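Local coordinates for protein putative alpha KG dependent 2,4-D dioxygenase (Burkholderia xenovorans, PDB 5J92) that probably catalyses oxidation of an organic substrate as an iron(II)- and 2-oxoglutarate-dependent dioxygenase of the TfdA type, at residues A[121-126]-A[216-221]; A[132-137]-A[261-266]; A[149-154]-A[267-272]. One frame throughout, in Å; residues are numbered along the deposited sequence.

From the N terminus, the chain first meets 121-126, the loop after helix 110-117, and contact 1 closes when the turn just after strand 215-217 returns to that loop some 90 residues later. Strand 132-139 follows and waits for strand 261-265 (contact 2); strand 149-153 pairs with strand 269-273 (contact 3). Since first partners come in the order 1, 2, 3 and second partners in the same order, the three closures cross and none nests. Contact 2 belongs to the mixed sheet and contact 3 to the three-stranded antiparallel sheet. H122 and D124 of contact 1 and H271 of contact 3 meet at the iron, while S135 of contact 2 bonds to D124.

Contact 1 of 3, residues A[121-126]-A[216-221]; sequences WHSDAS and SLYLSS. With FE2 (Fe (II) ion), chain E.
S220 and S221 hold the iron-binding loop by two hydrogen bonds to its backbone. The N-H of S123 points almost straight at S220 OG (N to OG 3.0 Å, 171° at the hydrogen); the S220 hydroxyl, swung beside its own carbonyl carbon (chi1 -174°), lies within reach of that N-H. One residue on, S221 N donates to W121 O at 2.9 Å, in the carbonyl plane but clearly bent at the hydrogen. S126 OG, hydrogen-bonded to H222 ND1, stands 3.0 Å from S220 OG.

Van der Waals contacts accompany these bonds. S221 OG comes to 3.4 Å from H122 CB, at the root of the imidazole. Farther along, the hydroxyl end of Y218 meets S126 CB (OH to CB 3.3 Å), and R207 makes a cation-pi contact with the same tyrosine, the centre of an inverse gamma turn.

A single water joins the segments, donating to S123 OG and D124 O and hydrogen-bonding to Y218 OH (2.8 Å). S123 OG bonds in addition to N266 O, and the type II turn from S123 to S126 carries the loop round.

The metal bonds are made by the ends of H122 and D124, which lead away from 216-221. H122 NE2 and D124 OD1 each bind the iron at 2.5 Å; these residues form the His-X-Asp motif, and H271 completes the facial triad of two histidines and one carboxylate. R120 O accepts from H122 ND1, fixing the imidazole's rotation, and S135 holds D124 OD2. S220 OG and S221 N hold the backbone on either side of H122 and touch no metal, consistent with a second shell that positions the first.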
ATOM      1  N   TRP A 121       2.596   8.186   1.462  1.00 13.19           N
ATOM      2  CA  TRP A 121       3.511   8.283   2.602  1.00 16.78           C
ATOM      3  C   TRP A 121       4.905   8.709   2.156  1.00 16.17           C
ATOM      4  O   TRP A 121       5.501   8.093   1.265  1.00 15.17           O
ATOM      5  CB  TRP A 121       3.626   6.938   3.320  1.00 16.47           C
ATOM      6  CG  TRP A 121       2.421   6.486   4.078  1.00 15.09           C
ATOM      7  CD1 TRP A 121       1.539   5.512   3.705  1.00 15.09           C
ATOM      8  CD2 TRP A 121       1.987   6.957   5.366  1.00 13.32           C
ATOM      9  NE1 TRP A 121       0.572   5.355   4.687  1.00 14.78           N
ATOM     10  CE2 TRP A 121       0.832   6.234   5.707  1.00 16.08           C
ATOM     11  CE3 TRP A 121       2.471   7.924   6.260  1.00 13.43           C
ATOM     12  CZ2 TRP A 121       0.146   6.443   6.907  1.00 11.98           C
ATOM     13  CZ3 TRP A 121       1.784   8.131   7.463  1.00 13.52           C
ATOM     14  CH2 TRP A 121       0.641   7.390   7.765  1.00 12.17           C
ATOM     15  N   HIS A 122       5.445   9.752   2.786  1.00 14.69           N
ATOM     16  CA  HIS A 122       6.772  10.221   2.398  1.00 16.40           C
ATOM     17  C   HIS A 122       7.426  10.946   3.574  1.00 14.92           C
ATOM     18  O   HIS A 122       6.781  11.263   4.573  1.00 14.64           O
ATOM     19  CB  HIS A 122       6.671  11.124   1.162  1.00 14.08           C
ATOM     20  CG  HIS A 122       5.873  12.359   1.405  1.00 17.43           C
ATOM     21  ND1 HIS A 122       4.502  12.334   1.568  1.00 20.24           N
ATOM     22  CD2 HIS A 122       6.251  13.652   1.552  1.00 20.20           C
ATOM     23  CE1 HIS A 122       4.065  13.560   1.795  1.00 17.72           C
ATOM     24  NE2 HIS A 122       5.104  14.379   1.788  1.00 21.90           N
ATOM     25  N   SER A 123       8.732  11.174   3.453  1.00 15.83           N
ATOM     26  CA  SER A 123       9.501  12.018   4.364  1.00 15.94           C
ATOM     27  C   SER A 123      10.043  13.201   3.565  1.00 15.21           C
ATOM     28  O   SER A 123      10.620  13.005   2.490  1.00 17.69           O
ATOM     29  CB  SER A 123      10.648  11.238   5.014  1.00 17.97           C
ATOM     30  OG  SER A 123      11.354  12.044   5.954  1.00 19.08           O
ATOM     31  N   ASP A 124       9.828  14.418   4.070  1.00 15.19           N
ATOM     32  CA  ASP A 124      10.054  15.632   3.278  1.00 16.03           C
ATOM     33  C   ASP A 124      11.478  15.737   2.749  1.00 17.26           C
ATOM     34  O   ASP A 124      12.445  15.650   3.510  1.00 20.06           O
ATOM     35  CB  ASP A 124       9.723  16.874   4.099  1.00 22.67           C
ATOM     36  CG  ASP A 124       8.232  17.084   4.218  1.00 29.77           C
ATOM     37  OD1 ASP A 124       7.527  16.306   3.543  1.00 32.44           O
ATOM     38  OD2 ASP A 124       7.782  17.997   4.958  1.00 26.47           O
ATOM     39  N   ALA A 125      11.589  15.984   1.439  1.00 16.41           N
ATOM     40  CA  ALA A 125      12.860  16.242   0.757  1.00 18.37           C
ATOM     41  C   ALA A 125      13.876  15.113   0.937  1.00 18.21           C
ATOM     42  O   ALA A 125      15.095  15.336   0.796  1.00 18.56           O
ATOM     43  CB  ALA A 125      13.471  17.582   1.194  1.00 17.69           C
ATOM     44  N   SER A 126      13.407  13.893   1.207  1.00 20.01           N
ATOM     45  CA  SER A 126      14.314  12.750   1.231  1.00 20.78           C
ATOM     46  C   SER A 126      14.944  12.517  -0.136  1.00 20.78           C
ATOM     47  O   SER A 126      15.935  11.786  -0.235  1.00 22.21           O
ATOM     48  CB  SER A 126      13.578  11.487   1.701  1.00 19.89           C
ATOM     49  OG  SER A 126      12.670  10.986   0.727  1.00 16.34           O
ATOM     50  N   SER A 216      15.742   4.067  13.288  1.00 14.47           N
ATOM     51  CA  SER A 216      14.501   4.180  12.528  1.00 16.04           C
ATOM     52  C   SER A 216      14.757   3.840  11.068  1.00 15.81           C
ATOM     53  O   SER A 216      15.893   3.899  10.586  1.00 17.81           O
ATOM     54  CB  SER A 216      13.894   5.590  12.648  1.00 16.21           C
ATOM     55  OG  SER A 216      14.696   6.557  11.969  1.00 16.40           O
ATOM     56  N   LEU A 217      13.678   3.508  10.362  1.00 17.04           N
ATOM     57  CA  LEU A 217      13.728   3.224   8.933  1.00 16.86           C
ATOM     58  C   LEU A 217      13.542   4.507   8.118  1.00 16.89           C
ATOM     59  O   LEU A 217      12.610   5.278   8.361  1.00 15.72           O
ATOM     60  CB  LEU A 217      12.644   2.203   8.545  1.00 16.44           C
ATOM     61  CG  LEU A 217      12.774   0.786   9.112  1.00 17.19           C
ATOM     62  CD1 LEU A 217      11.524  -0.085   8.856  1.00 14.43           C
ATOM     63  CD2 LEU A 217      14.025   0.130   8.520  1.00 13.33           C
ATOM     64  N   TYR A 218      14.419   4.727   7.136  1.00 15.94           N
ATOM     65  CA  TYR A 218      14.288   5.886   6.257  1.00 13.22           C
ATOM     66  C   TYR A 218      13.391   5.529   5.069  1.00 13.14           C
ATOM     67  O   TYR A 218      13.808   5.514   3.911  1.00 15.29           O
ATOM     68  CB  TYR A 218      15.657   6.367   5.783  1.00 17.08           C
ATOM     69  CG  TYR A 218      15.668   7.805   5.332  1.00 17.91           C
ATOM     70  CD1 TYR A 218      14.488   8.525   5.211  1.00 18.23           C
ATOM     71  CD2 TYR A 218      16.865   8.457   5.051  1.00 19.00           C
ATOM     72  CE1 TYR A 218      14.489   9.851   4.828  1.00 18.34           C
ATOM     73  CE2 TYR A 218      16.879   9.788   4.664  1.00 18.96           C
ATOM     74  CZ  TYR A 218      15.691  10.479   4.555  1.00 19.38           C
ATOM     75  OH  TYR A 218      15.688  11.806   4.168  1.00 17.89           O
ATOM     76  N   LEU A 219      12.113   5.318   5.367  1.00 10.06           N
ATOM     77  CA  LEU A 219      11.156   5.011   4.317  1.00 14.44           C
ATOM     78  C   LEU A 219      10.603   6.300   3.722  1.00 15.50           C
ATOM     79  O   LEU A 219      10.539   7.335   4.388  1.00 15.05           O
ATOM     80  CB  LEU A 219      10.010   4.151   4.857  1.00 13.56           C
ATOM     81  CG  LEU A 219      10.436   2.815   5.497  1.00 15.30           C
ATOM     82  CD1 LEU A 219       9.212   1.996   5.896  1.00 13.02           C
ATOM     83  CD2 LEU A 219      11.336   2.025   4.556  1.00 14.66           C
ATOM     84  N   SER A 220      10.221   6.231   2.449  1.00 12.74           N
ATOM     85  CA  SER A 220       9.605   7.368   1.784  1.00 13.43           C
ATOM     86  C   SER A 220       9.135   6.906   0.422  1.00 13.94           C
ATOM     87  O   SER A 220       9.777   6.059  -0.207  1.00 15.76           O
ATOM     88  CB  SER A 220      10.596   8.542   1.631  1.00 14.45           C
ATOM     89  OG  SER A 220       9.951   9.680   1.105  1.00 14.54           O
ATOM     90  N   SER A 221       8.036   7.495  -0.052  1.00 15.64           N
ATOM     91  CA  SER A 221       7.638   7.230  -1.429  1.00 15.50           C
ATOM     92  C   SER A 221       8.752   7.585  -2.409  1.00 16.66           C
ATOM     93  O   SER A 221       8.736   7.106  -3.547  1.00 16.23           O
ATOM     94  CB  SER A 221       6.380   8.019  -1.781  1.00 15.87           C
ATOM     95  OG  SER A 221       6.675   9.407  -1.787  1.00 18.62           O
TER
HETATM   96 FE   FE2 E 401       5.180  16.582   2.881  0.74 46.21          FE
HETATM   97  O   HOH W   1      13.424  13.298   4.893  1.00 16.61           O

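Contact 2 of 3, residues A[132-137]-A[261-266]; sequences ARYSFL and LVMWDN
M263 touches two aromatic rings of the neighbouring strand, in an antiparallel pair of strands, 134-137 with 261-265, from the mixed sheet of the double-stranded beta-helix (cupin) core. Its CE sits over one face of the Y134 ring, 3.7 Å from the centroid, a CH-pi contact; its CG runs alongside F136 (CG to CE2 3.6 Å), with SD in Met-aromatic reach of both rings. The extended chain of M263 makes this double contact possible. L261 CD2 touches the edge of the F136 ring.

The other face carries W264, whose chi1 of 72° turns the indole across the strand pair onto S135. S135 CB lies over its six-membered ring, 3.6 Å from the centroid, while L137 CD1 meets the rim at CH2. The indole also meets the rings of H271 and F151.

Backbone bonds join S135 with W264 and L137 with V262, two in each pair. At the N266 end, R133 O accepts from both N266 N and N266 ND2. The amide also spends its second N-H on S135 OG, which has D124 as a further partner. That ND2-to-OG bond is 2.8 Å long, with OG only 11° out of the N266 amide plane.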
ATOM      1  N   ALA A 132      14.877  17.441   4.719  1.00 18.89           N
ATOM      2  CA  ALA A 132      14.261  18.300   5.712  1.00 22.25           C
ATOM      3  C   ALA A 132      14.598  17.821   7.115  1.00 20.28           C
ATOM      4  O   ALA A 132      14.836  16.633   7.350  1.00 19.51           O
ATOM      5  CB  ALA A 132      12.737  18.313   5.548  1.00 21.55           C
ATOM      6  N   ARG A 133      14.639  18.771   8.047  1.00 16.94           N
ATOM      7  CA  ARG A 133      14.693  18.419   9.460  1.00 17.41           C
ATOM      8  C   ARG A 133      13.262  18.441  10.001  1.00 15.33           C
ATOM      9  O   ARG A 133      12.539  17.457   9.876  1.00 17.32           O
ATOM     10  CB  ARG A 133      15.606  19.375  10.225  1.00 20.34           C
ATOM     11  CG  ARG A 133      15.801  19.012  11.697  1.00 23.12           C
ATOM     12  CD  ARG A 133      16.857  19.896  12.341  1.00 26.96           C
ATOM     13  NE  ARG A 133      18.198  19.582  11.846  1.00 29.00           N
ATOM     14  CZ  ARG A 133      19.273  20.333  12.054  1.00 28.62           C
ATOM     15  NH1 ARG A 133      19.179  21.463  12.745  1.00 27.44           N
ATOM     16  NH2 ARG A 133      20.448  19.953  11.568  1.00 29.56           N
ATOM     17  N   TYR A 134      12.829  19.565  10.551  1.00 15.79           N
ATOM     18  CA  TYR A 134      11.456  19.746  10.995  1.00 15.46           C
ATOM     19  C   TYR A 134      10.642  20.418   9.899  1.00 19.52           C
ATOM     20  O   TYR A 134      11.113  21.356   9.245  1.00 18.93           O
ATOM     21  CB  TYR A 134      11.394  20.603  12.252  1.00 16.73           C
ATOM     22  CG  TYR A 134      12.120  20.040  13.456  1.00 20.27           C
ATOM     23  CD1 TYR A 134      11.513  19.090  14.265  1.00 21.36           C
ATOM     24  CD2 TYR A 134      13.406  20.469  13.792  1.00 20.51           C
ATOM     25  CE1 TYR A 134      12.156  18.574  15.371  1.00 22.62           C
ATOM     26  CE2 TYR A 134      14.068  19.953  14.898  1.00 22.03           C
ATOM     27  CZ  TYR A 134      13.429  19.007  15.688  1.00 24.12           C
ATOM     28  OH  TYR A 134      14.043  18.478  16.800  1.00 23.74           O
ATOM     29  N   SER A 135       9.410  19.954   9.724  1.00 18.91           N
ATOM     30  CA  SER A 135       8.423  20.648   8.911  1.00 17.00           C
ATOM     31  C   SER A 135       7.357  21.238   9.826  1.00 18.40           C
ATOM     32  O   SER A 135       7.108  20.724  10.920  1.00 18.10           O
ATOM     33  CB  SER A 135       7.792  19.701   7.883  1.00 18.07           C
ATOM     34  OG  SER A 135       8.755  19.258   6.929  1.00 19.87           O
ATOM     35  N   PHE A 136       6.743  22.340   9.383  1.00 17.92           N
ATOM     36  CA  PHE A 136       5.764  23.079  10.169  1.00 17.19           C
ATOM     37  C   PHE A 136       4.549  23.378   9.305  1.00 26.25           C
ATOM     38  O   PHE A 136       4.688  23.811   8.153  1.00 25.96           O
ATOM     39  CB  PHE A 136       6.345  24.398  10.701  1.00 18.19           C
ATOM     40  CG  PHE A 136       7.646  24.248  11.447  1.00 18.92           C
ATOM     41  CD1 PHE A 136       8.845  24.073  10.759  1.00 19.57           C
ATOM     42  CD2 PHE A 136       7.674  24.302  12.837  1.00 20.90           C
ATOM     43  CE1 PHE A 136      10.039  23.935  11.433  1.00 20.02           C
ATOM     44  CE2 PHE A 136       8.870  24.164  13.526  1.00 21.43           C
ATOM     45  CZ  PHE A 136      10.060  23.995  12.822  1.00 22.20           C
ATOM     46  N   LEU A 137       3.358  23.164   9.873  1.00 23.26           N
ATOM     47  CA  LEU A 137       2.091  23.406   9.194  1.00 20.81           C
ATOM     48  C   LEU A 137       1.178  24.151  10.154  1.00 21.17           C
ATOM     49  O   LEU A 137       0.887  23.650  11.244  1.00 19.54           O
ATOM     50  CB  LEU A 137       1.425  22.096   8.756  1.00 22.68           C
ATOM     51  CG  LEU A 137       1.613  21.528   7.349  1.00 28.29           C
ATOM     52  CD1 LEU A 137       0.793  20.245   7.175  1.00 26.58           C
ATOM     53  CD2 LEU A 137       1.272  22.554   6.273  1.00 32.15           C
ATOM     54  N   LEU A 261      -0.601  24.672  15.264  1.00 18.02           N
ATOM     55  CA  LEU A 261       0.728  24.645  14.662  1.00 19.50           C
ATOM     56  C   LEU A 261       1.301  23.259  14.922  1.00 18.60           C
ATOM     57  O   LEU A 261       1.562  22.893  16.075  1.00 16.20           O
ATOM     58  CB  LEU A 261       1.626  25.741  15.231  1.00 19.11           C
ATOM     59  CG  LEU A 261       2.820  26.216  14.395  1.00 20.81           C
ATOM     60  CD1 LEU A 261       3.605  27.260  15.163  1.00 22.96           C
ATOM     61  CD2 LEU A 261       3.744  25.087  14.006  1.00 18.13           C
ATOM     62  N   VAL A 262       1.508  22.492  13.859  1.00 15.09           N
ATOM     63  CA  VAL A 262       2.019  21.131  13.972  1.00 14.12           C
ATOM     64  C   VAL A 262       3.429  21.115  13.403  1.00 19.54           C
ATOM     65  O   VAL A 262       3.655  21.510  12.248  1.00 17.84           O
ATOM     66  CB  VAL A 262       1.123  20.103  13.266  1.00 17.42           C
ATOM     67  CG1 VAL A 262       1.756  18.703  13.352  1.00 16.75           C
ATOM     68  CG2 VAL A 262      -0.265  20.099  13.890  1.00 20.51           C
ATOM     69  N   MET A 263       4.369  20.682  14.234  1.00 17.82           N
ATOM     70  CA  MET A 263       5.782  20.583  13.908  1.00 16.87           C
ATOM     71  C   MET A 263       6.169  19.118  13.983  1.00 19.20           C
ATOM     72  O   MET A 263       5.858  18.451  14.980  1.00 17.97           O
ATOM     73  CB  MET A 263       6.593  21.443  14.885  1.00 16.68           C
ATOM     74  CG  MET A 263       8.034  21.073  15.105  1.00 16.13           C
ATOM     75  SD  MET A 263       8.654  22.082  16.469  1.00 22.64           S
ATOM     76  CE  MET A 263      10.402  21.700  16.401  1.00 18.91           C
ATOM     77  N   TRP A 264       6.764  18.584  12.902  1.00 13.13           N
ATOM     78  CA  TRP A 264       7.127  17.173  12.897  1.00 12.38           C
ATOM     79  C   TRP A 264       8.545  16.966  12.386  1.00 12.61           C
ATOM     80  O   TRP A 264       9.047  17.713  11.537  1.00 13.61           O
ATOM     81  CB  TRP A 264       6.115  16.307  12.100  1.00 11.73           C
ATOM     82  CG  TRP A 264       6.128  16.452  10.585  1.00 14.38           C
ATOM     83  CD1 TRP A 264       6.885  15.744   9.686  1.00 20.35           C
ATOM     84  CD2 TRP A 264       5.318  17.335   9.813  1.00 18.86           C
ATOM     85  NE1 TRP A 264       6.607  16.154   8.393  1.00 18.72           N
ATOM     86  CE2 TRP A 264       5.642  17.127   8.448  1.00 19.82           C
ATOM     87  CE3 TRP A 264       4.353  18.294  10.138  1.00 22.85           C
ATOM     88  CZ2 TRP A 264       5.029  17.831   7.425  1.00 21.59           C
ATOM     89  CZ3 TRP A 264       3.750  19.000   9.105  1.00 25.68           C
ATOM     90  CH2 TRP A 264       4.090  18.768   7.771  1.00 24.10           C
ATOM     91  N   ASP A 265       9.190  15.949  12.953  1.00 14.61           N
ATOM     92  CA  ASP A 265      10.594  15.626  12.694  1.00 16.39           C
ATOM     93  C   ASP A 265      10.641  14.585  11.577  1.00 12.01           C
ATOM     94  O   ASP A 265      10.336  13.411  11.786  1.00 13.81           O
ATOM     95  CB  ASP A 265      11.251  15.145  13.986  1.00 15.56           C
ATOM     96  CG  ASP A 265      12.772  14.992  13.874  1.00 19.68           C
ATOM     97  OD1 ASP A 265      13.299  14.967  12.738  1.00 18.89           O
ATOM     98  OD2 ASP A 265      13.436  14.919  14.937  1.00 20.79           O
ATOM     99  N   ASN A 266      11.008  15.025  10.369  1.00 17.86           N
ATOM    100  CA  ASN A 266      11.108  14.112   9.237  1.00 17.16           C
ATOM    101  C   ASN A 266      12.171  13.035   9.434  1.00 17.31           C
ATOM    102  O   ASN A 266      12.138  12.014   8.739  1.00 17.00           O
ATOM    103  CB  ASN A 266      11.383  14.900   7.955  1.00 17.95           C
ATOM    104  CG  ASN A 266      10.216  15.789   7.565  1.00 17.80           C
ATOM    105  OD1 ASN A 266       9.248  15.312   6.999  1.00 17.31           O
ATOM    106  ND2 ASN A 266      10.303  17.078   7.874  1.00 18.46           N
TER

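Contact 3 of 3, residues A[149-154]-A[267-272]; sequences TQFADM and RALMHR. With FE2 (Fe (II) ion), chain E.
Q150 OE1 is gripped by two nitrogens of R272, NH2 at 2.8 Å and NE at 2.9 Å. The oxygen lies at the guanidinium edge, 2° out of its plane, while both donors reach it from the same face of the amide, tilted from its plane. The two side chains run alongside each other, with R272 extended from CG to NE. E243 of the second subunit bridges to R272 NH1, and S253 OG accepts from Q150 NE2, so the paired amide and guanidinium are each held by a further partner, the latter across the subunit boundary.

Strands 149-153 and 269-272 pair antiparallel, part of the three-stranded sheet of the double-stranded beta-helix core, with paired backbone bonds at Q150/R272 and A152/M270. On the face shared by F151 and H271, F151 CD1 packs on H271 CB at 3.6 Å. That imidazole binds the iron through NE2 at 2.4 Å beside H122 and D124.

At the strand's last residue, D153 caps helix 154-159 through OD1 to A156 N, while OD2 forms a salt bridge with R155. M154 N donates to A268 O at 3.0 Å, and the bent side chain of M154 folds over the start of the opposite strand, crossing M270 with CE 3.9 Å from M270 CE.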
ATOM      1  N   THR A 149      -3.843  14.938   8.684  1.00 15.84           N
ATOM      2  CA  THR A 149      -2.460  14.596   8.389  1.00 15.57           C
ATOM      3  C   THR A 149      -2.107  13.406   9.273  1.00 15.51           C
ATOM      4  O   THR A 149      -2.393  13.419  10.472  1.00 13.28           O
ATOM      5  CB  THR A 149      -1.498  15.761   8.644  1.00 14.21           C
ATOM      6  OG1 THR A 149      -1.952  16.923   7.955  1.00 19.75           O
ATOM      7  CG2 THR A 149      -0.098  15.420   8.112  1.00 14.18           C
ATOM      8  N   GLN A 150      -1.553  12.362   8.670  1.00 16.76           N
ATOM      9  CA  GLN A 150      -1.218  11.143   9.379  1.00 15.05           C
ATOM     10  C   GLN A 150       0.294  10.992   9.456  1.00 16.18           C
ATOM     11  O   GLN A 150       1.021  11.403   8.544  1.00 14.49           O
ATOM     12  CB  GLN A 150      -1.842   9.916   8.697  1.00 15.75           C
ATOM     13  CG  GLN A 150      -3.355   9.995   8.587  1.00 17.16           C
ATOM     14  CD  GLN A 150      -4.001   8.687   8.141  1.00 21.59           C
ATOM     15  OE1 GLN A 150      -3.415   7.898   7.388  1.00 23.13           O
ATOM     16  NE2 GLN A 150      -5.227   8.454   8.612  1.00 22.83           N
ATOM     17  N   PHE A 151       0.762  10.410  10.563  1.00 13.71           N
ATOM     18  CA  PHE A 151       2.186  10.300  10.850  1.00 15.30           C
ATOM     19  C   PHE A 151       2.496   8.867  11.234  1.00 16.11           C
ATOM     20  O   PHE A 151       1.828   8.298  12.103  1.00 16.25           O
ATOM     21  CB  PHE A 151       2.612  11.264  11.970  1.00 15.28           C
ATOM     22  CG  PHE A 151       2.361  12.706  11.645  1.00 16.41           C
ATOM     23  CD1 PHE A 151       3.311  13.438  10.948  1.00 15.71           C
ATOM     24  CD2 PHE A 151       1.163  13.323  12.012  1.00 17.45           C
ATOM     25  CE1 PHE A 151       3.089  14.775  10.629  1.00 19.14           C
ATOM     26  CE2 PHE A 151       0.926  14.656  11.699  1.00 20.57           C
ATOM     27  CZ  PHE A 151       1.896  15.385  11.003  1.00 21.43           C
ATOM     28  N   ALA A 152       3.511   8.294  10.598  1.00 14.63           N
ATOM     29  CA  ALA A 152       3.919   6.920  10.847  1.00 14.73           C
ATOM     30  C   ALA A 152       5.289   6.910  11.507  1.00 13.18           C
ATOM     31  O   ALA A 152       6.245   7.498  10.981  1.00 13.40           O
ATOM     32  CB  ALA A 152       3.922   6.108   9.553  1.00 13.10           C
ATOM     33  N   ASP A 153       5.380   6.244  12.655  1.00 11.08           N
ATOM     34  CA  ASP A 153       6.600   6.255  13.468  1.00 11.74           C
ATOM     35  C   ASP A 153       7.605   5.241  12.919  1.00 12.17           C
ATOM     36  O   ASP A 153       7.420   4.029  13.076  1.00 14.98           O
ATOM     37  CB  ASP A 153       6.249   5.953  14.921  1.00 12.36           C
ATOM     38  CG  ASP A 153       7.436   6.159  15.877  1.00 15.58           C
ATOM     39  OD1 ASP A 153       8.608   6.145  15.418  1.00 13.28           O
ATOM     40  OD2 ASP A 153       7.171   6.327  17.094  1.00 16.56           O
ATOM     41  N   MET A 154       8.667   5.730  12.269  1.00 13.40           N
ATOM     42  CA  MET A 154       9.696   4.851  11.717  1.00 13.60           C
ATOM     43  C   MET A 154      10.615   4.252  12.785  1.00 14.32           C
ATOM     44  O   MET A 154      11.325   3.275  12.494  1.00 11.91           O
ATOM     45  CB  MET A 154      10.550   5.608  10.691  1.00 11.60           C
ATOM     46  CG  MET A 154       9.778   6.105   9.466  1.00 14.15           C
ATOM     47  SD  MET A 154       8.991   4.767   8.551  1.00 14.57           S
ATOM     48  CE  MET A 154       7.331   4.877   9.147  1.00 10.14           C
ATOM     49  N   ARG A 267      13.102  13.230  10.371  1.00 21.15           N
ATOM     50  CA  ARG A 267      14.156  12.251  10.623  1.00 21.35           C
ATOM     51  C   ARG A 267      13.643  10.989  11.297  1.00 23.10           C
ATOM     52  O   ARG A 267      14.395  10.014  11.376  1.00 17.99           O
ATOM     53  CB  ARG A 267      15.257  12.875  11.487  1.00 20.58           C
ATOM     54  CG  ARG A 267      15.880  14.122  10.873  1.00 21.44           C
ATOM     55  CD  ARG A 267      16.779  14.854  11.855  1.00 23.63           C
ATOM     56  NE  ARG A 267      16.033  15.440  12.968  1.00 21.17           N
ATOM     57  CZ  ARG A 267      16.567  16.273  13.853  1.00 23.84           C
ATOM     58  NH1 ARG A 267      17.851  16.614  13.745  1.00 25.23           N
ATOM     59  NH2 ARG A 267      15.825  16.767  14.839  1.00 22.76           N
ATOM     60  N   ALA A 268      12.388  10.984  11.771  1.00 16.77           N
ATOM     61  CA  ALA A 268      11.818   9.843  12.473  1.00 16.17           C
ATOM     62  C   ALA A 268      10.472   9.404  11.913  1.00 19.47           C
ATOM     63  O   ALA A 268       9.844   8.511  12.486  1.00 14.78           O
ATOM     64  CB  ALA A 268      11.647  10.166  13.966  1.00 16.28           C
ATOM     65  N   LEU A 269       9.999  10.009  10.827  1.00 15.13           N
ATOM     66  CA  LEU A 269       8.616   9.812  10.431  1.00 14.47           C
ATOM     67  C   LEU A 269       8.476   9.697   8.928  1.00 14.54           C
ATOM     68  O   LEU A 269       9.358  10.080   8.158  1.00 15.11           O
ATOM     69  CB  LEU A 269       7.720  10.978  10.880  1.00 17.95           C
ATOM     70  CG  LEU A 269       7.633  11.248  12.372  1.00 18.21           C
ATOM     71  CD1 LEU A 269       7.176  12.655  12.591  1.00 14.69           C
ATOM     72  CD2 LEU A 269       6.638  10.239  12.972  1.00 15.01           C
ATOM     73  N   MET A 270       7.322   9.171   8.543  1.00 14.09           N
ATOM     74  CA  MET A 270       6.688   9.441   7.273  1.00 16.84           C
ATOM     75  C   MET A 270       5.374  10.128   7.605  1.00 15.87           C
ATOM     76  O   MET A 270       4.858  10.013   8.730  1.00 13.73           O
ATOM     77  CB  MET A 270       6.440   8.160   6.464  1.00 14.08           C
ATOM     78  CG  MET A 270       7.662   7.648   5.693  1.00 14.99           C
ATOM     79  SD  MET A 270       7.235   6.415   4.458  1.00 15.00           S
ATOM     80  CE  MET A 270       6.321   5.240   5.435  1.00 16.15           C
ATOM     81  N   HIS A 271       4.849  10.869   6.644  1.00 14.53           N
ATOM     82  CA  HIS A 271       3.542  11.477   6.848  1.00 16.41           C
ATOM     83  C   HIS A 271       2.815  11.513   5.513  1.00 17.49           C
ATOM     84  O   HIS A 271       3.413  11.338   4.449  1.00 15.46           O
ATOM     85  CB  HIS A 271       3.656  12.884   7.424  1.00 16.98           C
ATOM     86  CG  HIS A 271       4.222  13.866   6.453  1.00 20.45           C
ATOM     87  ND1 HIS A 271       5.572  13.950   6.183  1.00 20.55           N
ATOM     88  CD2 HIS A 271       3.617  14.772   5.652  1.00 20.67           C
ATOM     89  CE1 HIS A 271       5.774  14.874   5.264  1.00 21.50           C
ATOM     90  NE2 HIS A 271       4.605  15.392   4.932  1.00 23.30           N
ATOM     91  N   ARG A 272       1.515  11.766   5.579  1.00 15.32           N
ATOM     92  CA  ARG A 272       0.730  11.901   4.364  1.00 20.62           C
ATOM     93  C   ARG A 272      -0.507  12.709   4.694  1.00 22.63           C
ATOM     94  O   ARG A 272      -0.973  12.699   5.834  1.00 18.96           O
ATOM     95  CB  ARG A 272       0.329  10.537   3.781  1.00 15.87           C
ATOM     96  CG  ARG A 272      -0.716   9.791   4.621  1.00 18.02           C
ATOM     97  CD  ARG A 272      -1.130   8.448   4.009  1.00 15.44           C
ATOM     98  NE  ARG A 272      -2.172   7.807   4.822  1.00 15.21           N
ATOM     99  CZ  ARG A 272      -2.915   6.780   4.417  1.00 21.25           C
ATOM    100  NH1 ARG A 272      -2.722   6.277   3.216  1.00 18.49           N
ATOM    101  NH2 ARG A 272      -3.866   6.268   5.209  1.00 21.05           N
TER
HETATM  102 FE   FE2 E 401       5.180  16.582   2.881  0.74 46.21          FE